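Local coordinates for protein 6-phosphogluconate dehydratase (Shewanella oneidensis, PDB 2GP4) that probably catalyses dehydration of 6-phosphogluconate to 2-keto-3-deoxy-6-phosphogluconate in the Entner-Doudoroff pathway, here in an apo form lacking its iron-sulfur cluster, at residues D30-R35 against V302-I307; G184-G189 against R332-I337; S306-I311 against S344-A349; G310-L315 against G384-D389. All coordinates share one frame; numbering follows the deposited sequence.

Contact 1 (D30-R35 against V302-I307); sequences DRIIAR and VNEKSI
Ile33 lays its CG1 against the aliphatic part of Glu304, the two side chains crossing at about a right angle. The gap from Ile33 CG1 to Glu304 CB is 3.7 Å, and Glu304 CG is equally close. In Glu304 the CG leaves anti to the carbonyl carbon, and the chain then bends sharply at chi2 (98°) instead of extending. That bend folds the carboxylate back beside Ile33, with Glu304 OE2 3.8 Å from Ile33 CG1. The turned carboxylate finds a polar partner through water: one molecule donates to Glu304 OE2 at 2.7 Å and to the backbone Ile33 O at 2.6 Å, joining the acid to the first helix without a direct bond. Ile32 adds a looser touch, its CG2 4.3 Å from Glu304 CG. At the outer margin a second water links the opposite charges of Asp30 and Lys305, whose OD1 and NZ are themselves 6.3 Å apart. Glu304 opens its helix, where a negative charge would probably be favoured by the helix end. Asn303, at the N-cap just before it, forms a capping box with Ser306: Ser306 N donates to Asn303 OD1 at 3.0 Å from above the carbonyl plane, and Asn303 N donates to Ser306 OG at 2.8 Å. Helix 23-51 is thus set against the first turn of helix 304-316. On another side of helix 23-51, Arg31 forms salt bridges with Asp342 and Glu345, and Arg35 with Asp342, tying it to helix 340-347, while Ile32 also packs on Ile336.

Contact 2 (G184-G189 against R332-I337); sequences GALSFG and RAAGII
Leu186 and two consecutive alanines, Ala333 and Ala334, make up this contact, which is apolar throughout. A single methyl does most of the work: Leu186 CD1 lies 4.0 Å from Ala333 CB and 4.1 Å from Ala334 CB, so it rests against both methyl groups at once. Behind it, Leu186 CB is 4.2 Å from Ala333 CB, which makes Ala333 the more broadly touched of the pair. The leucine takes an ordinary extended shape, with CG anti to the carbonyl carbon (chi1 -64°), and this carries CD1 straight across to the alanines. Such small partners let the backbones come near, Leu186 CA to Ala334 CA being 6.2 Å. Val302 touches both Leu186 and Ala334 and adds to the apolar cluster.

No hydrogen bond crosses between the two segments. In the helical N-terminal part of the protein, the contact joins the C-terminal ends of helices 322-333 and 179-186. Helix 322-333 closes in a Schellman motif, with Gly335 at positive phi as the C-prime residue; its two defining bonds run from Ile336 N to Ala331 O and from Gly335 N to Arg332 O. A type I turn runs from Leu186 to Gly189, its closing bond from Gly189 N to Leu186 O being weak.

Polar groups of helix 23-51 take up backbone carbonyls on both sides: Tyr43 OH bonds Leu186 O, and Arg40 NH1 bonds Ala334 O. Arg332 also forms a salt bridge with Asp625 near the C-terminus.

Contact 3 (S306-I311 against S344-A349); sequences SIVNGI and SELSDA
Leu346 reaches out from helix 340-347 toward Ile311 and Val308, which stand one turn apart on helix 304-316. Its CB starts on the near side of its helix, yet remains 4.7 Å from Ile311 CG2. With CG anti to the carbonyl carbon (chi1 -77°), the next step brings no approach: Leu346 CG is 4.9 Å from that same Ile311 CG2, and it is the CD1 branch that closes the distance. The meeting is made by CD1. Leu346 CD1 is 3.8 Å from Ile311 CG2, the two side chains crossing at about a right angle, and it has Val308 CG1 at a looser 4.5 Å. Leu346 CD2 stays 4.6 Å from Val308 CG1.

This is helix-to-helix packing in the buried part of the helical N-terminal domain, with one leucine facing two branched residues; the nearest backbones, at Ile311 CA and Leu346 CA, stay 8.1 Å apart. Val28 of helix 23-51 and Leu315 of helix 304-316 also touch Leu346. Beyond it, the polar residues of helix 340-347 turn to the beta-rich C-terminal part: Ser344 OG bonds Leu442 N, Ser347 OG bonds Leu440 N, and Asp348 forms a salt bridge with Lys441, all on edge strand 440-445 of the mixed sheet.

Contact 4 (G310-L315 against G384-D389); sequences GIVALL and GLLHED
The flat peptide joining Leu385 to Leu386 presents its carbonyl oxygen to both methyls of Val312. Val312 CG2 sits well to one side of the peptide plane, 3.4 Å from Leu385 O, whereas Val312 CG1, 3.7 Å from Leu385 O, lies much nearer that plane. Van der Waals contact alone is involved here, with no hydrogen bond between the segments. The same Val312 CG2 meets the tip of Leu386 at its CD2, and the two side chains cross obliquely. The short 3.3 Å between Val312 CG2 and Leu386 CD2 and the valine's off-staggered chi1 of -33° are both doubtful, possibly a matter of modelling. Leu386 points its CB past the helix, and the CD2 branch then turns back to reach the valine.

The His387 ring makes no contact with 310-315 but lies against the earlier part of helix 304-316, at Lys305 and Val308, while NE2 bonds Thr29 OG1 of helix 23-51. Its backbone N is held by Asn309 OD1. Gly384, at positive phi, ends helix 372-383 in a Schellman motif, and the loop then runs past helix 304-316 toward strand 391-392, Leu386 also packing back on Ile377, Leu380 and Leu381 of helix 372-383.

How the contacts relate
Helix 304-316 is the common element of contacts 1, 3 and 4, with Ser306 and Ile307 shared by contacts 1 and 3, and Gly310 and Ile311 by contacts 3 and 4. These three bring helix 23-51, helix 340-347 and the loop after helix 372-383 onto it, while contact 2 joins helices 179-186 and 322-333 beside it. Contacts 3 and 4 have centres about 6 Å apart; contact 1 is about 11 Å from contact 3 and 12 Å from contact 4. Contact 2 lies about 13 Å from contact 1, meeting it where Ile336 packs on Asn303, and 20 Å from contact 4. Along the chain, contact 1 closes on helix 304-316, contacts 3 and 4 start from it, and contact 2 alternates with each.

Contact 1 (D30-R35 against V302-I307)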
loop_
_atom_site.group_PDB
_atom_site.type_symbol
_atom_site.label_atom_id
_atom_site.label_comp_id
_atom_site.label_asym_id
_atom_site.label_seq_id
_atom_site.Cartn_x
_atom_site.Cartn_y
_atom_site.Cartn_z
ATOM N N ASP A 30 -9.049 -18.512 1.009
ATOM C CA ASP A 30 -8.993 -19.778 1.746
ATOM C C ASP A 30 -7.561 -20.182 2.112
ATOM O O ASP A 30 -7.315 -20.707 3.205
ATOM C CB ASP A 30 -9.635 -20.907 0.938
ATOM C CG ASP A 30 -11.133 -20.739 0.765
ATOM O OD1 ASP A 30 -11.741 -19.856 1.414
ATOM O OD2 ASP A 30 -11.704 -21.511 -0.041
ATOM N N ARG A 31 -6.631 -19.946 1.190
ATOM C CA ARG A 31 -5.224 -20.269 1.415
ATOM C C ARG A 31 -4.667 -19.454 2.578
ATOM O O ARG A 31 -3.925 -19.981 3.410
ATOM C CB ARG A 31 -4.399 -20.025 0.151
ATOM C CG ARG A 31 -2.925 -20.404 0.292
ATOM C CD ARG A 31 -2.207 -20.374 -1.050
ATOM N NE ARG A 31 -2.209 -19.029 -1.629
ATOM C CZ ARG A 31 -1.791 -18.729 -2.852
ATOM N NH1 ARG A 31 -1.335 -19.680 -3.659
ATOM N NH2 ARG A 31 -1.832 -17.473 -3.267
ATOM N N ILE A 32 -5.038 -18.175 2.621
ATOM C CA ILE A 32 -4.602 -17.254 3.667
ATOM C C ILE A 32 -5.212 -17.640 5.019
ATOM O O ILE A 32 -4.521 -17.620 6.042
ATOM C CB ILE A 32 -4.911 -15.777 3.291
ATOM C CG1 ILE A 32 -4.063 -15.348 2.082
ATOM C CG2 ILE A 32 -4.636 -14.845 4.457
ATOM C CD1 ILE A 32 -4.589 -14.132 1.340
ATOM N N ILE A 33 -6.494 -18.012 5.015
ATOM C CA ILE A 33 -7.171 -18.473 6.221
ATOM C C ILE A 33 -6.460 -19.701 6.791
ATOM O O ILE A 33 -6.207 -19.771 7.999
ATOM C CB ILE A 33 -8.668 -18.789 5.956
ATOM C CG1 ILE A 33 -9.443 -17.501 5.638
ATOM C CG2 ILE A 33 -9.302 -19.563 7.139
ATOM C CD1 ILE A 33 -10.822 -17.734 5.033
ATOM N N ALA A 34 -6.131 -20.653 5.915
ATOM C CA ALA A 34 -5.461 -21.894 6.315
ATOM C C ALA A 34 -4.088 -21.612 6.896
ATOM O O ALA A 34 -3.709 -22.169 7.926
ATOM C CB ALA A 34 -5.347 -22.857 5.132
ATOM N N ARG A 35 -3.353 -20.732 6.230
ATOM C CA ARG A 35 -1.982 -20.430 6.606
ATOM C C ARG A 35 -1.918 -19.593 7.881
ATOM O O ARG A 35 -0.927 -19.637 8.592
ATOM C CB ARG A 35 -1.282 -19.710 5.455
ATOM C CG ARG A 35 0.217 -19.560 5.607
ATOM C CD ARG A 35 0.809 -19.054 4.314
ATOM N NE ARG A 35 0.143 -17.832 3.889
ATOM C CZ ARG A 35 -0.195 -17.546 2.638
ATOM N NH1 ARG A 35 0.056 -18.398 1.653
ATOM N NH2 ARG A 35 -0.800 -16.401 2.379
ATOM N N VAL A 302 -10.591 -5.984 10.866
ATOM C CA VAL A 302 -9.450 -6.467 10.107
ATOM C C VAL A 302 -9.450 -7.993 10.221
ATOM O O VAL A 302 -9.290 -8.549 11.312
ATOM C CB VAL A 302 -8.112 -5.863 10.605
ATOM C CG1 VAL A 302 -6.934 -6.494 9.884
ATOM C CG2 VAL A 302 -8.105 -4.331 10.431
ATOM N N ASN A 303 -9.674 -8.653 9.089
ATOM C CA ASN A 303 -9.691 -10.111 9.009
ATOM C C ASN A 303 -9.221 -10.528 7.626
ATOM O O ASN A 303 -8.915 -9.667 6.801
ATOM C CB ASN A 303 -11.085 -10.683 9.317
ATOM C CG ASN A 303 -12.152 -10.186 8.354
ATOM O OD1 ASN A 303 -12.092 -10.438 7.151
ATOM N ND2 ASN A 303 -13.138 -9.485 8.884
ATOM N N GLU A 304 -9.170 -11.834 7.376
ATOM C CA GLU A 304 -8.670 -12.371 6.114
ATOM C C GLU A 304 -9.417 -11.823 4.893
ATOM O O GLU A 304 -8.792 -11.437 3.904
ATOM C CB GLU A 304 -8.694 -13.902 6.123
ATOM C CG GLU A 304 -7.897 -14.549 7.269
ATOM C CD GLU A 304 -8.757 -14.964 8.468
ATOM O OE1 GLU A 304 -9.671 -14.214 8.864
ATOM O OE2 GLU A 304 -8.504 -16.054 9.025
ATOM N N LYS A 305 -10.745 -11.773 4.977
ATOM C CA LYS A 305 -11.571 -11.288 3.870
ATOM C C LYS A 305 -11.362 -9.799 3.605
ATOM O O LYS A 305 -11.314 -9.368 2.445
ATOM C CB LYS A 305 -13.052 -11.543 4.141
ATOM C CG LYS A 305 -13.469 -12.999 4.080
ATOM C CD LYS A 305 -14.857 -13.166 4.650
ATOM C CE LYS A 305 -15.161 -14.620 4.948
ATOM N NZ LYS A 305 -15.489 -15.387 3.710
ATOM N N SER A 306 -11.249 -9.016 4.679
ATOM C CA SER A 306 -11.112 -7.568 4.539
ATOM C C SER A 306 -9.708 -7.198 4.060
ATOM O O SER A 306 -9.541 -6.244 3.304
ATOM C CB SER A 306 -11.497 -6.835 5.830
ATOM O OG SER A 306 -10.701 -7.247 6.925
ATOM N N ILE A 307 -8.716 -7.977 4.486
ATOM C CA ILE A 307 -7.352 -7.859 3.970
ATOM C C ILE A 307 -7.295 -8.157 2.469
ATOM O O ILE A 307 -6.731 -7.372 1.692
ATOM C CB ILE A 307 -6.358 -8.751 4.765
ATOM C CG1 ILE A 307 -6.074 -8.135 6.144
ATOM C CG2 ILE A 307 -5.048 -8.966 3.994
ATOM C CD1 ILE A 307 -5.414 -6.751 6.107
HETATM O O HOH W 1 -13.780 -17.947 3.101
HETATM O O HOH W 2 -7.110 -18.185 9.863
#

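Contact 2 (G184-G189 against R332-I337)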
loop_
_atom_site.group_PDB
_atom_site.type_symbol
_atom_site.label_atom_id
_atom_site.label_comp_id
_atom_site.label_asym_id
_atom_site.label_seq_id
_atom_site.Cartn_x
_atom_site.Cartn_y
_atom_site.Cartn_z
ATOM N N GLY A 184 -0.272 -0.190 15.107
ATOM C CA GLY A 184 -0.343 0.135 16.530
ATOM C C GLY A 184 -1.715 -0.145 17.107
ATOM O O GLY A 184 -1.835 -0.668 18.214
ATOM N N ALA A 185 -2.753 0.201 16.348
ATOM C CA ALA A 185 -4.134 -0.013 16.764
ATOM C C ALA A 185 -4.443 -1.496 16.980
ATOM O O ALA A 185 -5.126 -1.851 17.940
ATOM C CB ALA A 185 -5.087 0.579 15.755
ATOM N N LEU A 186 -3.935 -2.358 16.101
ATOM C CA LEU A 186 -4.190 -3.795 16.229
ATOM C C LEU A 186 -3.582 -4.434 17.488
ATOM O O LEU A 186 -3.991 -5.528 17.886
ATOM C CB LEU A 186 -3.789 -4.545 14.955
ATOM C CG LEU A 186 -4.610 -4.167 13.713
ATOM C CD1 LEU A 186 -3.869 -4.555 12.436
ATOM C CD2 LEU A 186 -6.028 -4.758 13.749
ATOM N N SER A 187 -2.632 -3.748 18.122
ATOM C CA SER A 187 -2.165 -4.144 19.452
ATOM C C SER A 187 -3.281 -4.018 20.487
ATOM O O SER A 187 -3.273 -4.701 21.509
ATOM C CB SER A 187 -0.956 -3.314 19.883
ATOM O OG SER A 187 0.250 -3.961 19.531
ATOM N N PHE A 188 -4.233 -3.130 20.210
ATOM C CA PHE A 188 -5.384 -2.913 21.076
ATOM C C PHE A 188 -6.640 -3.322 20.323
ATOM O O PHE A 188 -7.666 -2.643 20.370
ATOM C CB PHE A 188 -5.426 -1.452 21.528
ATOM C CG PHE A 188 -4.272 -1.074 22.416
ATOM C CD1 PHE A 188 -3.008 -0.835 21.879
ATOM C CD2 PHE A 188 -4.439 -0.993 23.794
ATOM C CE1 PHE A 188 -1.938 -0.507 22.696
ATOM C CE2 PHE A 188 -3.370 -0.662 24.621
ATOM C CZ PHE A 188 -2.118 -0.414 24.069
ATOM N N GLY A 189 -6.532 -4.464 19.642
ATOM C CA GLY A 189 -7.545 -4.957 18.724
ATOM C C GLY A 189 -8.918 -5.227 19.297
ATOM O O GLY A 189 -9.874 -5.394 18.541
ATOM N N ARG A 332 -0.199 -9.024 9.397
ATOM C CA ARG A 332 0.626 -9.813 10.313
ATOM C C ARG A 332 0.360 -9.458 11.764
ATOM O O ARG A 332 0.303 -10.342 12.614
ATOM C CB ARG A 332 2.120 -9.674 10.001
ATOM C CG ARG A 332 2.993 -10.745 10.676
ATOM C CD ARG A 332 2.587 -12.147 10.222
ATOM N NE ARG A 332 3.004 -13.200 11.144
ATOM C CZ ARG A 332 2.296 -13.603 12.197
ATOM N NH1 ARG A 332 1.134 -13.027 12.487
ATOM N NH2 ARG A 332 2.750 -14.586 12.968
ATOM N N ALA A 333 0.183 -8.165 12.030
ATOM C CA ALA A 333 -0.155 -7.682 13.365
ATOM C C ALA A 333 -1.448 -8.326 13.855
ATOM O O ALA A 333 -1.611 -8.568 15.048
ATOM C CB ALA A 333 -0.273 -6.155 13.375
ATOM N N ALA A 334 -2.349 -8.617 12.920
ATOM C CA ALA A 334 -3.657 -9.193 13.234
ATOM C C ALA A 334 -3.684 -10.712 13.107
ATOM O O ALA A 334 -4.763 -11.314 13.049
ATOM C CB ALA A 334 -4.729 -8.564 12.351
ATOM N N GLY A 335 -2.501 -11.326 13.058
ATOM C CA GLY A 335 -2.381 -12.782 12.974
ATOM C C GLY A 335 -2.632 -13.366 11.593
ATOM O O GLY A 335 -2.792 -14.584 11.445
ATOM N N ILE A 336 -2.650 -12.503 10.578
ATOM C CA ILE A 336 -2.946 -12.916 9.211
ATOM C C ILE A 336 -1.687 -12.890 8.351
ATOM O O ILE A 336 -1.013 -11.863 8.254
ATOM C CB ILE A 336 -4.061 -12.036 8.593
ATOM C CG1 ILE A 336 -5.332 -12.133 9.451
ATOM C CG2 ILE A 336 -4.358 -12.466 7.159
ATOM C CD1 ILE A 336 -6.216 -10.901 9.421
ATOM N N ILE A 337 -1.375 -14.028 7.735
ATOM C CA ILE A 337 -0.147 -14.175 6.956
ATOM C C ILE A 337 -0.430 -14.145 5.454
ATOM O O ILE A 337 -1.067 -15.054 4.922
ATOM C CB ILE A 337 0.618 -15.472 7.335
ATOM C CG1 ILE A 337 0.753 -15.587 8.863
ATOM C CG2 ILE A 337 1.980 -15.522 6.623
ATOM C CD1 ILE A 337 1.472 -16.836 9.364
#

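Contact 3 (S306-I311 against S344-A349)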
loop_
_atom_site.group_PDB
_atom_site.type_symbol
_atom_site.label_atom_id
_atom_site.label_comp_id
_atom_site.label_asym_id
_atom_site.label_seq_id
_atom_site.Cartn_x
_atom_site.Cartn_y
_atom_site.Cartn_z
ATOM N N SER A 306 -11.249 -9.016 4.679
ATOM C CA SER A 306 -11.112 -7.568 4.539
ATOM C C SER A 306 -9.708 -7.198 4.060
ATOM O O SER A 306 -9.541 -6.244 3.304
ATOM C CB SER A 306 -11.497 -6.835 5.830
ATOM O OG SER A 306 -10.701 -7.247 6.925
ATOM N N ILE A 307 -8.716 -7.977 4.486
ATOM C CA ILE A 307 -7.352 -7.859 3.970
ATOM C C ILE A 307 -7.295 -8.157 2.469
ATOM O O ILE A 307 -6.731 -7.372 1.692
ATOM C CB ILE A 307 -6.358 -8.751 4.765
ATOM C CG1 ILE A 307 -6.074 -8.135 6.144
ATOM C CG2 ILE A 307 -5.048 -8.966 3.994
ATOM C CD1 ILE A 307 -5.414 -6.751 6.107
ATOM N N VAL A 308 -7.889 -9.276 2.060
ATOM C CA VAL A 308 -7.988 -9.613 0.637
ATOM C C VAL A 308 -8.686 -8.478 -0.134
ATOM O O VAL A 308 -8.210 -8.061 -1.187
ATOM C CB VAL A 308 -8.692 -10.977 0.413
ATOM C CG1 VAL A 308 -9.142 -11.148 -1.040
ATOM C CG2 VAL A 308 -7.779 -12.124 0.827
ATOM N N ASN A 309 -9.789 -7.973 0.420
ATOM C CA ASN A 309 -10.524 -6.846 -0.151
ATOM C C ASN A 309 -9.620 -5.637 -0.385
ATOM O O ASN A 309 -9.715 -4.967 -1.418
ATOM C CB ASN A 309 -11.722 -6.457 0.741
ATOM C CG ASN A 309 -12.938 -7.391 0.566
ATOM O OD1 ASN A 309 -12.896 -8.360 -0.197
ATOM N ND2 ASN A 309 -14.029 -7.086 1.278
ATOM N N GLY A 310 -8.739 -5.375 0.578
ATOM C CA GLY A 310 -7.792 -4.272 0.489
ATOM C C GLY A 310 -6.818 -4.476 -0.644
ATOM O O GLY A 310 -6.492 -3.532 -1.361
ATOM N N ILE A 311 -6.359 -5.713 -0.814
ATOM C CA ILE A 311 -5.431 -6.045 -1.886
ATOM C C ILE A 311 -6.072 -5.879 -3.268
ATOM O O ILE A 311 -5.457 -5.294 -4.164
ATOM C CB ILE A 311 -4.844 -7.465 -1.730
ATOM C CG1 ILE A 311 -4.019 -7.570 -0.443
ATOM C CG2 ILE A 311 -3.992 -7.833 -2.951
ATOM C CD1 ILE A 311 -3.507 -8.998 -0.138
ATOM N N SER A 344 0.326 -11.864 -6.510
ATOM C CA SER A 344 0.561 -12.210 -7.906
ATOM C C SER A 344 -0.620 -12.975 -8.501
ATOM O O SER A 344 -1.026 -12.710 -9.633
ATOM C CB SER A 344 1.855 -13.028 -8.022
ATOM O OG SER A 344 2.201 -13.303 -9.362
ATOM N N GLU A 345 -1.181 -13.902 -7.728
ATOM C CA GLU A 345 -2.306 -14.716 -8.193
ATOM C C GLU A 345 -3.635 -13.957 -8.164
ATOM O O GLU A 345 -4.502 -14.183 -9.016
ATOM C CB GLU A 345 -2.368 -16.063 -7.449
ATOM C CG GLU A 345 -1.221 -16.994 -7.862
ATOM C CD GLU A 345 -0.967 -18.170 -6.927
ATOM O OE1 GLU A 345 -1.798 -18.450 -6.034
ATOM O OE2 GLU A 345 0.087 -18.832 -7.107
ATOM N N LEU A 346 -3.785 -13.046 -7.208
ATOM C CA LEU A 346 -4.949 -12.160 -7.174
ATOM C C LEU A 346 -4.927 -11.195 -8.343
ATOM O O LEU A 346 -5.966 -10.942 -8.965
ATOM C CB LEU A 346 -5.029 -11.379 -5.862
ATOM C CG LEU A 346 -5.529 -12.164 -4.649
ATOM C CD1 LEU A 346 -5.324 -11.374 -3.381
ATOM C CD2 LEU A 346 -6.996 -12.577 -4.810
ATOM N N SER A 347 -3.737 -10.664 -8.638
ATOM C CA SER A 347 -3.542 -9.710 -9.729
ATOM C C SER A 347 -4.085 -10.250 -11.050
ATOM O O SER A 347 -4.740 -9.523 -11.799
ATOM C CB SER A 347 -2.062 -9.351 -9.865
ATOM O OG SER A 347 -1.833 -8.504 -10.974
ATOM N N ASP A 348 -3.830 -11.533 -11.311
ATOM C CA ASP A 348 -4.311 -12.199 -12.521
ATOM C C ASP A 348 -5.829 -12.167 -12.677
ATOM O O ASP A 348 -6.335 -12.252 -13.798
ATOM C CB ASP A 348 -3.824 -13.648 -12.565
ATOM C CG ASP A 348 -2.347 -13.761 -12.853
ATOM O OD1 ASP A 348 -1.717 -12.769 -13.284
ATOM O OD2 ASP A 348 -1.806 -14.862 -12.652
ATOM N N ALA A 349 -6.547 -12.047 -11.563
ATOM C CA ALA A 349 -8.010 -12.021 -11.593
ATOM C C ALA A 349 -8.622 -10.619 -11.449
ATOM O O ALA A 349 -9.798 -10.424 -11.748
ATOM C CB ALA A 349 -8.574 -12.955 -10.536
#

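Contact 4 (G310-L315 against G384-D389)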
loop_
_atom_site.group_PDB
_atom_site.type_symbol
_atom_site.label_atom_id
_atom_site.label_comp_id
_atom_site.label_asym_id
_atom_site.label_seq_id
_atom_site.Cartn_x
_atom_site.Cartn_y
_atom_site.Cartn_z
ATOM N N GLY A 310 -8.739 -5.375 0.578
ATOM C CA GLY A 310 -7.792 -4.272 0.489
ATOM C C GLY A 310 -6.818 -4.476 -0.644
ATOM O O GLY A 310 -6.492 -3.532 -1.361
ATOM N N ILE A 311 -6.359 -5.713 -0.814
ATOM C CA ILE A 311 -5.431 -6.045 -1.886
ATOM C C ILE A 311 -6.072 -5.879 -3.268
ATOM O O ILE A 311 -5.457 -5.294 -4.164
ATOM C CB ILE A 311 -4.844 -7.465 -1.730
ATOM C CG1 ILE A 311 -4.019 -7.570 -0.443
ATOM C CG2 ILE A 311 -3.992 -7.833 -2.951
ATOM C CD1 ILE A 311 -3.507 -8.998 -0.138
ATOM N N VAL A 312 -7.295 -6.384 -3.446
ATOM C CA VAL A 312 -7.936 -6.300 -4.772
ATOM C C VAL A 312 -8.235 -4.841 -5.165
ATOM O O VAL A 312 -8.113 -4.473 -6.336
ATOM C CB VAL A 312 -9.184 -7.249 -4.963
ATOM C CG1 VAL A 312 -9.038 -8.555 -4.182
ATOM C CG2 VAL A 312 -10.465 -6.559 -4.608
ATOM N N ALA A 313 -8.593 -4.021 -4.177
ATOM C CA ALA A 313 -8.815 -2.591 -4.388
ATOM C C ALA A 313 -7.512 -1.879 -4.740
ATOM O O ALA A 313 -7.494 -1.001 -5.601
ATOM C CB ALA A 313 -9.428 -1.969 -3.165
ATOM N N LEU A 314 -6.435 -2.257 -4.052
ATOM C CA LEU A 314 -5.089 -1.814 -4.406
ATOM C C LEU A 314 -4.751 -2.166 -5.856
ATOM O O LEU A 314 -4.174 -1.350 -6.574
ATOM C CB LEU A 314 -4.069 -2.435 -3.450
ATOM C CG LEU A 314 -2.587 -2.038 -3.459
ATOM C CD1 LEU A 314 -1.775 -2.820 -4.495
ATOM C CD2 LEU A 314 -2.396 -0.533 -3.611
ATOM N N LEU A 315 -5.131 -3.371 -6.279
ATOM C CA LEU A 315 -4.875 -3.843 -7.642
ATOM C C LEU A 315 -5.778 -3.179 -8.688
ATOM O O LEU A 315 -5.301 -2.773 -9.748
ATOM C CB LEU A 315 -4.983 -5.372 -7.716
ATOM C CG LEU A 315 -3.897 -6.193 -7.002
ATOM C CD1 LEU A 315 -4.384 -7.604 -6.705
ATOM C CD2 LEU A 315 -2.592 -6.226 -7.805
ATOM N N GLY A 384 -17.905 -10.363 -7.975
ATOM C CA GLY A 384 -17.451 -11.351 -7.006
ATOM C C GLY A 384 -15.973 -11.189 -6.710
ATOM O O GLY A 384 -15.288 -12.160 -6.381
ATOM N N LEU A 385 -15.478 -9.958 -6.825
ATOM C CA LEU A 385 -14.065 -9.681 -6.576
ATOM C C LEU A 385 -13.799 -9.121 -5.176
ATOM O O LEU A 385 -12.655 -9.121 -4.711
ATOM C CB LEU A 385 -13.470 -8.792 -7.680
ATOM C CG LEU A 385 -13.419 -9.444 -9.071
ATOM C CD1 LEU A 385 -13.170 -8.422 -10.159
ATOM C CD2 LEU A 385 -12.404 -10.591 -9.145
ATOM N N LEU A 386 -14.855 -8.656 -4.511
ATOM C CA LEU A 386 -14.774 -8.269 -3.107
ATOM C C LEU A 386 -15.715 -9.112 -2.275
ATOM O O LEU A 386 -16.855 -9.354 -2.678
ATOM C CB LEU A 386 -15.138 -6.793 -2.909
ATOM C CG LEU A 386 -14.219 -5.688 -3.422
ATOM C CD1 LEU A 386 -14.929 -4.342 -3.351
ATOM C CD2 LEU A 386 -12.928 -5.664 -2.634
ATOM N N HIS A 387 -15.243 -9.549 -1.113
ATOM C CA HIS A 387 -16.101 -10.219 -0.134
ATOM C C HIS A 387 -17.115 -9.230 0.427
ATOM O O HIS A 387 -16.739 -8.178 0.939
ATOM C CB HIS A 387 -15.258 -10.807 1.003
ATOM C CG HIS A 387 -14.322 -11.892 0.566
ATOM N ND1 HIS A 387 -14.742 -13.183 0.318
ATOM C CD2 HIS A 387 -12.987 -11.883 0.345
ATOM C CE1 HIS A 387 -13.706 -13.921 -0.038
ATOM N NE2 HIS A 387 -12.628 -13.156 -0.027
ATOM N N GLU A 388 -18.399 -9.567 0.324
ATOM C CA GLU A 388 -19.475 -8.710 0.818
ATOM C C GLU A 388 -19.779 -8.964 2.287
ATOM O O GLU A 388 -20.211 -8.059 3.014
ATOM C CB GLU A 388 -20.754 -8.922 0.006
ATOM C CG GLU A 388 -21.762 -7.789 0.186
ATOM C CD GLU A 388 -23.175 -8.179 -0.180
ATOM O OE1 GLU A 388 -23.404 -8.620 -1.334
ATOM O OE2 GLU A 388 -24.064 -8.022 0.688
ATOM N N ASP A 389 -19.558 -10.204 2.712
ATOM C CA ASP A 389 -19.941 -10.660 4.041
ATOM C C ASP A 389 -18.884 -10.285 5.077
ATOM O O ASP A 389 -18.222 -11.151 5.659
ATOM C CB ASP A 389 -20.195 -12.176 4.026
ATOM C CG ASP A 389 -19.007 -12.964 3.498
ATOM O OD1 ASP A 389 -18.362 -12.524 2.521
ATOM O OD2 ASP A 389 -18.709 -14.022 4.070
#